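Uncharacterized protein Dfer_1899 (Dyadobacter fermentans, PDB 5HX0) is of unknown function but has a beta-propeller fold related to sialidases, and possibly acts on or binds carbohydrate. Local coordinates at residues A[150-155]-A[164-169]. Residues are numbered along the deposited sequence; the frame is centred on the assembly and turned at random.
Sequences DGMENL and GAVFLG
Met152, modelled as selenomethionine, meets Val166 with its selenium, which lies 3.7 Å from Val166 CG2, the two side chains passing each other in opposite directions. The bend at chi2 (-67°) brings SE toward the strand although the side chain does not set out in that direction, and chi3 then turns the terminal CE, which stays 4.2 Å from Val166 CG2. A long, flexible, unbranched residue suits a place where the helix and strand backbones stay well apart, the Met152 and Val166 CA atoms being 8.7 Å from each other. Further along, Leu155 points at the strand and meets Val166 tip to tip, Leu155 CD1 lying 4.0 Å from Val166 CG2. One methyl of Val166 therefore serves both partners. Beta-branched and compact, valine fits both the extended backbone and this small apolar contact. Leu161 of strand 161-162 touches both Met152 and Val166, widening the cluster, while Leu155 also rests on Leu147. The contact thus lays helix 149-154, an excursion between strands 137-145 and 165-175 of one antiparallel propeller sheet, against the start of the latter strand, while Asp150 OD2 accepts a hydrogen bond from the backbone N of Lys87 of the second subunit.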
# COMPACT_ATOMS: atom_id res chain seq x y z
N ASP A 150 -21.42 -11.18 -0.55
CA ASP A 150 -21.85 -11.51 -1.91
C ASP A 150 -20.68 -12.00 -2.76
O ASP A 150 -20.87 -12.85 -3.64
CB ASP A 150 -22.55 -10.31 -2.58
CG ASP A 150 -21.80 -8.99 -2.41
OD1 ASP A 150 -21.06 -8.81 -1.41
OD2 ASP A 150 -21.98 -8.11 -3.28
N GLY A 151 -19.47 -11.52 -2.49
CA GLY A 151 -18.31 -12.07 -3.18
C GLY A 151 -18.05 -13.52 -2.80
O GLY A 151 -17.79 -14.37 -3.67
N MSE A 152 -18.10 -13.82 -1.51
CA MSE A 152 -17.83 -15.17 -1.04
C MSE A 152 -18.80 -16.16 -1.69
O MSE A 152 -18.38 -17.23 -2.14
CB MSE A 152 -17.96 -15.24 0.48
CG MSE A 152 -16.99 -14.36 1.22
SE MSE A 152 -15.17 -14.99 0.97
CE MSE A 152 -15.43 -16.86 1.50
N GLU A 153 -20.07 -15.76 -1.79
CA GLU A 153 -21.09 -16.65 -2.37
C GLU A 153 -20.80 -16.98 -3.83
O GLU A 153 -21.22 -18.04 -4.31
CB GLU A 153 -22.48 -16.02 -2.27
CG GLU A 153 -23.01 -15.84 -0.87
CD GLU A 153 -24.37 -15.13 -0.86
OE1 GLU A 153 -25.20 -15.43 -1.75
OE2 GLU A 153 -24.59 -14.26 0.01
N ASN A 154 -20.10 -16.11 -4.55
CA ASN A 154 -19.92 -16.28 -5.99
C ASN A 154 -18.57 -16.84 -6.38
O ASN A 154 -18.30 -16.98 -7.58
CB ASN A 154 -20.16 -14.95 -6.70
CG ASN A 154 -21.62 -14.54 -6.70
OD1 ASN A 154 -21.97 -13.46 -6.22
ND2 ASN A 154 -22.48 -15.41 -7.21
N LEU A 155 -17.73 -17.21 -5.41
CA LEU A 155 -16.40 -17.72 -5.72
C LEU A 155 -16.48 -19.01 -6.51
O LEU A 155 -17.25 -19.92 -6.17
CB LEU A 155 -15.62 -17.96 -4.43
CG LEU A 155 -15.16 -16.70 -3.70
CD1 LEU A 155 -14.74 -17.05 -2.29
CD2 LEU A 155 -14.01 -16.07 -4.45
N GLY A 164 -10.45 -15.85 7.29
CA GLY A 164 -11.44 -15.03 6.63
C GLY A 164 -10.99 -14.43 5.31
O GLY A 164 -11.76 -13.68 4.71
N ALA A 165 -9.80 -14.77 4.84
CA ALA A 165 -9.25 -14.25 3.60
C ALA A 165 -9.18 -15.35 2.55
O ALA A 165 -9.09 -16.54 2.87
CB ALA A 165 -7.85 -13.67 3.84
N VAL A 166 -9.24 -14.95 1.28
CA VAL A 166 -9.23 -15.88 0.15
C VAL A 166 -7.90 -15.74 -0.57
O VAL A 166 -7.51 -14.64 -0.97
CB VAL A 166 -10.41 -15.65 -0.80
CG1 VAL A 166 -10.38 -16.65 -1.95
CG2 VAL A 166 -11.72 -15.74 -0.03
N PHE A 167 -7.23 -16.87 -0.77
CA PHE A 167 -5.86 -16.90 -1.27
C PHE A 167 -5.77 -16.35 -2.70
O PHE A 167 -6.62 -16.64 -3.55
CB PHE A 167 -5.35 -18.34 -1.20
CG PHE A 167 -3.86 -18.49 -1.35
CD1 PHE A 167 -3.01 -17.56 -0.81
CD2 PHE A 167 -3.32 -19.60 -2.00
CE1 PHE A 167 -1.62 -17.71 -0.94
CE2 PHE A 167 -1.96 -19.75 -2.14
CZ PHE A 167 -1.10 -18.81 -1.61
N LEU A 168 -4.74 -15.55 -2.97
CA LEU A 168 -4.52 -15.07 -4.34
C LEU A 168 -3.37 -15.75 -5.06
O LEU A 168 -3.21 -15.55 -6.28
CB LEU A 168 -4.26 -13.56 -4.37
CG LEU A 168 -5.38 -12.63 -3.92
CD1 LEU A 168 -4.83 -11.20 -3.72
CD2 LEU A 168 -6.51 -12.66 -4.96
N GLY A 169 -2.54 -16.51 -4.35
CA GLY A 169 -1.38 -17.08 -5.01
C GLY A 169 -0.33 -16.03 -5.32
O GLY A 169 -0.34 -14.90 -4.80